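Local coordinates for aromatic amino acid aminotransferase I (Candida albicans WO-1, PDB 6HNU), which probably transfers the amino group of aromatic L-amino acids to 2-oxoglutarate, using pyridoxal 5'-phosphate as its cofactor, at residues T122-K127 / E274-L279; P404-F409 / L414-A419; A418-Q423 / E479-A484. All blocks are in the same frame, centred on the assembly; numbering follows the deposited sequence.

Contact 1. Residues T122-K127 / E274-L279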
loop_
_atom_site.group_PDB
_atom_site.type_symbol
_atom_site.label_atom_id
_atom_site.label_comp_id
_atom_site.label_asym_id
_atom_site.label_seq_id
_atom_site.Cartn_x
_atom_site.Cartn_y
_atom_site.Cartn_z
ATOM N N THR B 122 -20.720 -7.018 5.521
ATOM C CA THR B 122 -20.434 -8.287 4.794
ATOM C C THR B 122 -21.480 -9.349 5.166
ATOM O O THR B 122 -22.062 -9.961 4.259
ATOM C CB THR B 122 -18.995 -8.734 5.042
ATOM O OG1 THR B 122 -18.161 -7.712 4.500
ATOM C CG2 THR B 122 -18.657 -10.065 4.405
ATOM N N ASP B 123 -21.754 -9.553 6.463
ATOM C CA ASP B 123 -22.670 -10.635 6.879
ATOM C C ASP B 123 -24.120 -10.315 6.491
ATOM O O ASP B 123 -24.853 -11.246 6.122
ATOM C CB ASP B 123 -22.537 -10.931 8.369
ATOM C CG ASP B 123 -22.818 -12.389 8.713
ATOM O OD1 ASP B 123 -22.784 -13.253 7.791
ATOM O OD2 ASP B 123 -22.952 -12.655 9.905
ATOM N N MET B 124 -24.556 -9.058 6.620
ATOM C CA MET B 124 -25.940 -8.636 6.299
ATOM C C MET B 124 -26.214 -8.938 4.826
ATOM O O MET B 124 -27.308 -9.346 4.493
ATOM C CB MET B 124 -26.006 -7.133 6.557
ATOM C CG MET B 124 -27.325 -6.512 6.413
ATOM S SD MET B 124 -27.089 -4.718 6.461
ATOM C CE MET B 124 -25.915 -4.480 7.777
ATOM N N VAL B 125 -25.224 -8.731 3.956
ATOM C CA VAL B 125 -25.397 -8.861 2.481
ATOM C C VAL B 125 -25.135 -10.306 2.026
ATOM O O VAL B 125 -25.882 -10.792 1.172
ATOM C CB VAL B 125 -24.498 -7.868 1.726
ATOM C CG1 VAL B 125 -24.596 -8.090 0.232
ATOM C CG2 VAL B 125 -24.821 -6.411 2.056
ATOM N N HIS B 126 -24.130 -10.980 2.561
ATOM C CA HIS B 126 -23.553 -12.209 1.972
ATOM C C HIS B 126 -23.842 -13.437 2.826
ATOM O O HIS B 126 -23.643 -14.546 2.302
ATOM C CB HIS B 126 -22.049 -12.049 1.728
ATOM C CG HIS B 126 -21.746 -10.923 0.805
ATOM N ND1 HIS B 126 -22.094 -10.959 -0.545
ATOM C CD2 HIS B 126 -21.274 -9.682 1.049
ATOM C CE1 HIS B 126 -21.737 -9.811 -1.101
ATOM N NE2 HIS B 126 -21.218 -9.002 -0.131
ATOM N N LYS B 127 -24.249 -13.265 4.089
ATOM C CA LYS B 127 -24.627 -14.398 4.977
ATOM C C LYS B 127 -23.585 -15.521 4.827
ATOM O O LYS B 127 -23.925 -16.646 4.374
ATOM C CB LYS B 127 -26.073 -14.781 4.620
ATOM C CG LYS B 127 -27.049 -14.854 5.789
ATOM C CD LYS B 127 -26.434 -15.360 7.097
ATOM C CE LYS B 127 -27.435 -15.637 8.203
ATOM N NZ LYS B 127 -28.135 -16.929 7.999
ATOM N N GLU B 274 -36.197 -5.082 -0.383
ATOM C CA GLU B 274 -36.249 -5.346 -1.844
ATOM C C GLU B 274 -34.827 -5.221 -2.380
ATOM O O GLU B 274 -34.421 -6.048 -3.204
ATOM C CB GLU B 274 -37.161 -4.380 -2.610
ATOM C CG GLU B 274 -38.644 -4.681 -2.449
ATOM C CD GLU B 274 -39.579 -3.913 -3.370
ATOM O OE1 GLU B 274 -39.121 -3.045 -4.138
ATOM O OE2 GLU B 274 -40.777 -4.207 -3.326
ATOM N N PHE B 275 -34.084 -4.220 -1.917
ATOM C CA PHE B 275 -32.699 -3.992 -2.398
ATOM C C PHE B 275 -31.850 -5.244 -2.145
ATOM O O PHE B 275 -31.278 -5.767 -3.119
ATOM C CB PHE B 275 -32.079 -2.763 -1.754
ATOM C CG PHE B 275 -30.622 -2.567 -2.064
ATOM C CD1 PHE B 275 -30.211 -2.235 -3.341
ATOM C CD2 PHE B 275 -29.655 -2.735 -1.067
ATOM C CE1 PHE B 275 -28.865 -1.991 -3.605
ATOM C CE2 PHE B 275 -28.315 -2.495 -1.335
ATOM C CZ PHE B 275 -27.927 -2.134 -2.614
ATOM N N LEU B 276 -31.788 -5.706 -0.893
ATOM C CA LEU B 276 -30.926 -6.839 -0.486
ATOM C C LEU B 276 -31.387 -8.113 -1.218
ATOM O O LEU B 276 -30.516 -8.959 -1.535
ATOM C CB LEU B 276 -30.960 -7.019 1.037
ATOM C CG LEU B 276 -30.277 -5.936 1.875
ATOM C CD1 LEU B 276 -30.397 -6.283 3.353
ATOM C CD2 LEU B 276 -28.808 -5.715 1.513
ATOM N N LYS B 277 -32.689 -8.267 -1.464
ATOM C CA LYS B 277 -33.224 -9.467 -2.159
ATOM C C LYS B 277 -32.855 -9.434 -3.646
ATOM O O LYS B 277 -32.818 -10.523 -4.247
ATOM C CB LYS B 277 -34.748 -9.613 -2.037
ATOM C CG LYS B 277 -35.196 -10.534 -0.910
ATOM C CD LYS B 277 -36.682 -10.493 -0.611
ATOM C CE LYS B 277 -37.028 -11.025 0.771
ATOM N NZ LYS B 277 -36.982 -9.951 1.796
ATOM N N ALA B 278 -32.670 -8.258 -4.219
ATOM C CA ALA B 278 -32.418 -8.080 -5.671
ATOM C C ALA B 278 -30.963 -8.417 -6.024
ATOM O O ALA B 278 -30.711 -8.685 -7.217
ATOM C CB ALA B 278 -32.746 -6.686 -6.097
ATOM N N LEU B 279 -30.031 -8.331 -5.068
ATOM C CA LEU B 279 -28.578 -8.447 -5.323
ATOM C C LEU B 279 -28.260 -9.891 -5.719
ATOM O O LEU B 279 -28.837 -10.813 -5.158
ATOM C CB LEU B 279 -27.834 -8.000 -4.060
ATOM C CG LEU B 279 -28.016 -6.526 -3.695
ATOM C CD1 LEU B 279 -27.305 -6.200 -2.406
ATOM C CD2 LEU B 279 -27.542 -5.611 -4.810
HETATM O O HOH W 1 -28.136 -9.380 -0.232
#

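Contact 2. Residues P404-F409 / L414-A419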
loop_
_atom_site.group_PDB
_atom_site.type_symbol
_atom_site.label_atom_id
_atom_site.label_comp_id
_atom_site.label_asym_id
_atom_site.label_seq_id
_atom_site.Cartn_x
_atom_site.Cartn_y
_atom_site.Cartn_z
ATOM N N PRO B 404 -16.344 -4.774 -45.570
ATOM C CA PRO B 404 -16.116 -4.942 -47.012
ATOM C C PRO B 404 -14.642 -5.137 -47.409
ATOM O O PRO B 404 -14.394 -5.482 -48.568
ATOM C CB PRO B 404 -16.701 -3.664 -47.628
ATOM C CG PRO B 404 -16.773 -2.675 -46.497
ATOM C CD PRO B 404 -16.946 -3.485 -45.231
ATOM N N LYS B 405 -13.700 -4.930 -46.479
ATOM C CA LYS B 405 -12.261 -5.143 -46.741
ATOM C C LYS B 405 -11.787 -6.417 -46.061
ATOM O O LYS B 405 -10.566 -6.580 -45.925
ATOM C CB LYS B 405 -11.443 -3.941 -46.272
ATOM C CG LYS B 405 -11.878 -2.607 -46.864
ATOM C CD LYS B 405 -10.894 -1.507 -46.534
ATOM C CE LYS B 405 -11.300 -0.145 -47.061
ATOM N NZ LYS B 405 -10.448 0.885 -46.441
ATOM N N TYR B 406 -12.688 -7.305 -45.624
ATOM C CA TYR B 406 -12.257 -8.444 -44.782
ATOM C C TYR B 406 -11.251 -9.336 -45.543
ATOM O O TYR B 406 -10.271 -9.827 -44.942
ATOM C CB TYR B 406 -13.447 -9.260 -44.300
ATOM C CG TYR B 406 -13.144 -10.333 -43.288
ATOM C CD1 TYR B 406 -12.695 -10.020 -42.014
ATOM C CD2 TYR B 406 -13.416 -11.666 -43.581
ATOM C CE1 TYR B 406 -12.482 -11.019 -41.072
ATOM C CE2 TYR B 406 -13.184 -12.671 -42.660
ATOM C CZ TYR B 406 -12.707 -12.343 -41.399
ATOM O OH TYR B 406 -12.511 -13.331 -40.484
ATOM N N LYS B 407 -11.469 -9.578 -46.834
ATOM C CA LYS B 407 -10.508 -10.397 -47.618
ATOM C C LYS B 407 -9.207 -9.600 -47.731
ATOM O O LYS B 407 -8.163 -10.203 -47.597
ATOM C CB LYS B 407 -11.074 -10.808 -48.984
ATOM C CG LYS B 407 -12.050 -11.980 -48.954
ATOM C CD LYS B 407 -12.437 -12.478 -50.341
ATOM C CE LYS B 407 -11.366 -13.335 -50.987
ATOM N NZ LYS B 407 -11.368 -13.205 -52.466
ATOM N N GLU B 408 -9.308 -8.293 -47.964
ATOM C CA GLU B 408 -8.136 -7.407 -48.189
ATOM C C GLU B 408 -7.356 -7.288 -46.888
ATOM O O GLU B 408 -6.113 -7.131 -46.941
ATOM C CB GLU B 408 -8.597 -6.061 -48.718
ATOM C CG GLU B 408 -9.177 -6.166 -50.110
ATOM C CD GLU B 408 -10.635 -6.570 -50.173
ATOM O OE1 GLU B 408 -11.198 -6.968 -49.095
ATOM O OE2 GLU B 408 -11.205 -6.504 -51.291
ATOM N N PHE B 409 -8.050 -7.462 -45.756
ATOM C CA PHE B 409 -7.446 -7.519 -44.401
ATOM C C PHE B 409 -7.003 -8.942 -44.043
ATOM O O PHE B 409 -6.849 -9.227 -42.843
ATOM C CB PHE B 409 -8.468 -7.056 -43.346
ATOM C CG PHE B 409 -8.812 -5.590 -43.346
ATOM C CD1 PHE B 409 -7.989 -4.640 -43.921
ATOM C CD2 PHE B 409 -9.958 -5.152 -42.693
ATOM C CE1 PHE B 409 -8.318 -3.296 -43.874
ATOM C CE2 PHE B 409 -10.282 -3.800 -42.631
ATOM C CZ PHE B 409 -9.451 -2.872 -43.203
ATOM N N LEU B 414 -8.847 -8.379 -36.219
ATOM C CA LEU B 414 -8.117 -7.314 -35.493
ATOM C C LEU B 414 -7.840 -6.147 -36.448
ATOM O O LEU B 414 -7.839 -5.013 -35.992
ATOM C CB LEU B 414 -6.847 -7.892 -34.848
ATOM C CG LEU B 414 -7.053 -9.040 -33.851
ATOM C CD1 LEU B 414 -5.735 -9.409 -33.174
ATOM C CD2 LEU B 414 -8.103 -8.686 -32.804
ATOM N N LYS B 415 -7.711 -6.373 -37.763
ATOM C CA LYS B 415 -7.586 -5.264 -38.745
ATOM C C LYS B 415 -8.920 -4.540 -38.910
ATOM O O LYS B 415 -8.910 -3.302 -39.065
ATOM C CB LYS B 415 -7.046 -5.827 -40.058
ATOM C CG LYS B 415 -5.559 -6.098 -39.999
ATOM C CD LYS B 415 -5.003 -6.468 -41.339
ATOM C CE LYS B 415 -3.519 -6.718 -41.291
ATOM N NZ LYS B 415 -3.143 -7.612 -42.406
ATOM N N VAL B 416 -10.045 -5.264 -38.819
ATOM C CA VAL B 416 -11.385 -4.635 -38.789
ATOM C C VAL B 416 -11.519 -3.823 -37.498
ATOM O O VAL B 416 -11.953 -2.694 -37.561
ATOM C CB VAL B 416 -12.509 -5.673 -38.955
ATOM C CG1 VAL B 416 -13.861 -5.014 -38.809
ATOM C CG2 VAL B 416 -12.415 -6.385 -40.298
ATOM N N GLU B 417 -11.155 -4.408 -36.368
ATOM C CA GLU B 417 -11.175 -3.691 -35.051
ATOM C C GLU B 417 -10.373 -2.393 -35.169
ATOM O O GLU B 417 -10.894 -1.357 -34.760
ATOM C CB GLU B 417 -10.590 -4.565 -33.952
ATOM C CG GLU B 417 -10.737 -4.004 -32.548
ATOM C CD GLU B 417 -10.030 -4.874 -31.528
ATOM O OE1 GLU B 417 -8.797 -5.049 -31.680
ATOM O OE2 GLU B 417 -10.697 -5.370 -30.569
ATOM N N ALA B 418 -9.141 -2.444 -35.697
ATOM C CA ALA B 418 -8.258 -1.257 -35.855
ATOM C C ALA B 418 -8.937 -0.220 -36.762
ATOM O O ALA B 418 -8.935 0.966 -36.397
ATOM C CB ALA B 418 -6.913 -1.673 -36.403
ATOM N N ALA B 419 -9.535 -0.662 -37.873
ATOM C CA ALA B 419 -10.240 0.220 -38.835
ATOM C C ALA B 419 -11.402 0.914 -38.132
ATOM O O ALA B 419 -11.577 2.130 -38.293
ATOM C CB ALA B 419 -10.721 -0.551 -40.038
HETATM O O HOH W 2 -4.360 -6.486 -44.953
#

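Contact 3. Residues A418-Q423 / E479-A484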
loop_
_atom_site.group_PDB
_atom_site.type_symbol
_atom_site.label_atom_id
_atom_site.label_comp_id
_atom_site.label_asym_id
_atom_site.label_seq_id
_atom_site.Cartn_x
_atom_site.Cartn_y
_atom_site.Cartn_z
ATOM N N ALA B 418 -9.141 -2.444 -35.697
ATOM C CA ALA B 418 -8.258 -1.257 -35.855
ATOM C C ALA B 418 -8.937 -0.220 -36.762
ATOM O O ALA B 418 -8.935 0.966 -36.397
ATOM C CB ALA B 418 -6.913 -1.673 -36.403
ATOM N N ALA B 419 -9.535 -0.662 -37.873
ATOM C CA ALA B 419 -10.240 0.220 -38.835
ATOM C C ALA B 419 -11.402 0.914 -38.132
ATOM O O ALA B 419 -11.577 2.130 -38.293
ATOM C CB ALA B 419 -10.721 -0.551 -40.038
ATOM N N VAL B 420 -12.223 0.149 -37.428
ATOM C CA VAL B 420 -13.389 0.748 -36.726
ATOM C C VAL B 420 -12.898 1.713 -35.653
ATOM O O VAL B 420 -13.483 2.790 -35.559
ATOM C CB VAL B 420 -14.338 -0.328 -36.176
ATOM C CG1 VAL B 420 -15.368 0.268 -35.221
ATOM C CG2 VAL B 420 -15.006 -1.069 -37.314
ATOM N N HIS B 421 -11.866 1.348 -34.884
ATOM C CA HIS B 421 -11.250 2.229 -33.845
ATOM C C HIS B 421 -10.773 3.536 -34.475
ATOM O O HIS B 421 -11.152 4.594 -33.965
ATOM C CB HIS B 421 -10.095 1.518 -33.126
ATOM C CG HIS B 421 -9.502 2.240 -31.962
ATOM N ND1 HIS B 421 -10.266 2.664 -30.895
ATOM C CD2 HIS B 421 -8.210 2.495 -31.639
ATOM C CE1 HIS B 421 -9.467 3.212 -29.997
ATOM N NE2 HIS B 421 -8.207 3.107 -30.419
ATOM N N GLU B 422 -10.008 3.469 -35.568
ATOM C CA GLU B 422 -9.503 4.683 -36.271
ATOM C C GLU B 422 -10.687 5.537 -36.760
ATOM O O GLU B 422 -10.672 6.776 -36.564
ATOM C CB GLU B 422 -8.569 4.269 -37.421
ATOM C CG GLU B 422 -7.276 3.586 -36.965
ATOM C CD GLU B 422 -6.490 2.913 -38.088
ATOM O OE1 GLU B 422 -6.772 3.261 -39.272
ATOM O OE2 GLU B 422 -5.599 2.049 -37.791
ATOM N N GLN B 423 -11.702 4.898 -37.348
ATOM C CA GLN B 423 -12.892 5.604 -37.903
ATOM C C GLN B 423 -13.668 6.298 -36.764
ATOM O O GLN B 423 -13.990 7.477 -36.909
ATOM C CB GLN B 423 -13.774 4.639 -38.697
ATOM C CG GLN B 423 -14.970 5.338 -39.346
ATOM C CD GLN B 423 -14.605 6.176 -40.549
ATOM O OE1 GLN B 423 -14.992 7.331 -40.662
ATOM N NE2 GLN B 423 -13.846 5.594 -41.467
ATOM N N GLU B 479 -23.731 8.162 -31.117
ATOM C CA GLU B 479 -24.215 8.525 -32.477
ATOM C C GLU B 479 -22.987 8.541 -33.394
ATOM O O GLU B 479 -23.036 7.899 -34.430
ATOM C CB GLU B 479 -24.970 9.856 -32.480
ATOM C CG GLU B 479 -25.258 10.359 -33.889
ATOM C CD GLU B 479 -26.396 11.359 -33.999
ATOM O OE1 GLU B 479 -26.387 12.350 -33.238
ATOM O OE2 GLU B 479 -27.284 11.141 -34.853
ATOM N N LYS B 480 -21.909 9.192 -32.967
ATOM C CA LYS B 480 -20.645 9.244 -33.741
ATOM C C LYS B 480 -20.115 7.819 -33.941
ATOM O O LYS B 480 -19.575 7.563 -35.029
ATOM C CB LYS B 480 -19.665 10.235 -33.112
ATOM C CG LYS B 480 -20.089 11.688 -33.232
ATOM C CD LYS B 480 -19.199 12.687 -32.520
ATOM C CE LYS B 480 -19.623 14.114 -32.816
ATOM N NZ LYS B 480 -19.011 15.089 -31.880
ATOM N N PHE B 481 -20.324 6.896 -32.989
ATOM C CA PHE B 481 -19.811 5.507 -33.080
ATOM C C PHE B 481 -20.644 4.743 -34.108
ATOM O O PHE B 481 -20.090 3.979 -34.914
ATOM C CB PHE B 481 -19.835 4.785 -31.731
ATOM C CG PHE B 481 -19.157 3.445 -31.770
ATOM C CD1 PHE B 481 -17.777 3.346 -31.840
ATOM C CD2 PHE B 481 -19.893 2.279 -31.818
ATOM C CE1 PHE B 481 -17.156 2.108 -31.898
ATOM C CE2 PHE B 481 -19.270 1.043 -31.895
ATOM C CZ PHE B 481 -17.904 0.964 -31.935
ATOM N N GLY B 482 -21.957 4.929 -34.064
ATOM C CA GLY B 482 -22.875 4.371 -35.070
ATOM C C GLY B 482 -22.446 4.786 -36.480
ATOM O O GLY B 482 -22.393 3.898 -37.348
ATOM N N LYS B 483 -22.130 6.061 -36.684
ATOM C CA LYS B 483 -21.670 6.608 -37.999
ATOM C C LYS B 483 -20.395 5.882 -38.437
ATOM O O LYS B 483 -20.254 5.560 -39.637
ATOM C CB LYS B 483 -21.219 8.065 -37.924
ATOM C CG LYS B 483 -22.286 9.139 -37.910
ATOM C CD LYS B 483 -21.713 10.476 -38.366
ATOM C CE LYS B 483 -22.063 11.633 -37.459
ATOM N NZ LYS B 483 -23.477 12.059 -37.622
ATOM N N ALA B 484 -19.460 5.707 -37.495
ATOM C CA ALA B 484 -18.143 5.100 -37.757
ATOM C C ALA B 484 -18.363 3.656 -38.205
ATOM O O ALA B 484 -17.728 3.233 -39.221
ATOM C CB ALA B 484 -17.257 5.237 -36.535
#

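Contact 1. Residues T122-K127 / E274-L279
Leu276 and Val125 carry most of this contact, their side chains crossing at about a right angle where the closing turns of two helices, 112-126 and 272-278, come near each other. The closest approach is between methyls, Val125 CG2 lying 4.1 Å from Leu276 CD2. The two branches of Val125 are put to separate use. CG1, set anti to the backbone N (chi1 175°), reaches Leu279 CD1 at 4.2 Å, while CG2, beside that nitrogen, serves Leu276. The second methyl of Leu276, CD1, is met by Met124 CG at 4.3 Å. Distances of this size indicate apolar contact without tight interlocking, in line with the 139 Å² buried in all.

The two helices belong to the large domain of the fold type I aminotransferases: helix 112-126 leads into strand 133-138, an outer strand of the central mixed sheet, and helix 272-278 precedes strand 292-297 of that sheet. The long helix 334-377 touches both: His349 meets Met124, and Leu356 and Ile357 meet Phe275.

No direct hydrogen bond spans the pair. Instead, one water donates to a backbone carbonyl on each side, standing 3.0 Å from Val125 O and 2.7 Å from Leu276 O.

Contact 2. Residues P404-F409 / L414-A419
In the small domain of this fold type I aminotransferase, the connection from strand 393-399 of the antiparallel sheet to helix 413-426 folds back on that helix, and Phe409 lays its ring against Lys415, Val416 and Ala419 there. Residues 406-408 have helical backbone angles, and a bond of 2.7 Å from Phe409 N to Lys405 O closes the turn that presents the phenyl group.

The ring of Phe409 is held from two faces and an edge. Lys415 CB stands over one face, 4.2 Å from the centroid and 27° off the normal, which meets the geometry of a CH-pi contact. The opposite face is covered from within the turn itself by Lys405 CB, 3.7 Å above the plane of the Phe409 ring. In the plane, at the edge, Val416 CG2 approaches Phe409 CD2 to 3.6 Å. Farther round, Ala419 CB lies 4.1 Å from Phe409 CZ, one helical turn beyond Lys415. With 103 Å² of its surface buried, Phe409 takes the largest share of the contact.

Val416 CG2 also serves a second aromatic group. It sits beside the backbone N of its own residue, and from there meets the edge of the Tyr406 ring, at 4.0 Å from Tyr406 CD1. Val416 also touches Ile460 of strand 459-465 and Phe489 of helix 471-489, and the ring of His403 meets that of Phe409.

Beyond CG the chain of Lys415 runs extended past the backbone of the turn. Its ammonium group ends on a water that accepts from Lys415 NZ at 3.0 Å and donates to Glu408 O at 2.7 Å.

Contact 3. Residues A418-Q423 / E479-A484
Van der Waals contact between Gln423 and Ala484 joins the two residues whose CA atoms are nearest between segments 418-423 and 479-484, 5.3 Å apart, on helices 413-426 and 471-489. The small side chain of Ala484 permits this spacing: its CB lies 3.6 Å from Gln423 CG. The same methylene also rests 3.5 Å from Ala484 O, so the aliphatic part of the glutamine covers the backbone of the facing helix. Setting CG anti to the backbone N (chi1 -177°) brings it there, and a bend at chi2 (74°) turns the amide off elsewhere.

A second apolar pair lies one turn back on each helix: Val420 CG1 meets Phe481 CE1 at 4.2 Å, the two side chains crossing roughly at right angles.

Polar interactions are made outside the pair. Gln423 NE2 is hydrogen-bonded to Glu488 OE2 farther along helix 471-489, and Gln423 OE1 to Gln427 NE2, which satisfies both ends of the amide.

Both helices pack on the antiparallel sheet of the small domain. Val420 touches Phe462 of strand 459-465, whose ring also meets that of Phe481 edge to face, and Phe481 reaches Leu431 of strand 429-433.

From the N terminus, contact 1 comes first, closing a loop of 146 residues that includes most strands of the large mixed sheet and returning the chain to the end of helix 112-126. Contact 2 then closes a short loop, with only four residues between its segments, and contact 3 starts on its last two residues, Ala418 and Ala419, to enclose strands 429-433 and 459-465. Contact 1 closes before the others open; contacts 2 and 3 overlap by those two residues, and none nests within another. Contacts 2 and 3 use successive turns of helix 413-426, their centres about 13 Å apart, and tie a loop and the C-terminal helix to it. Contact 1 stands apart, its centre about 46 Å from that of contact 2.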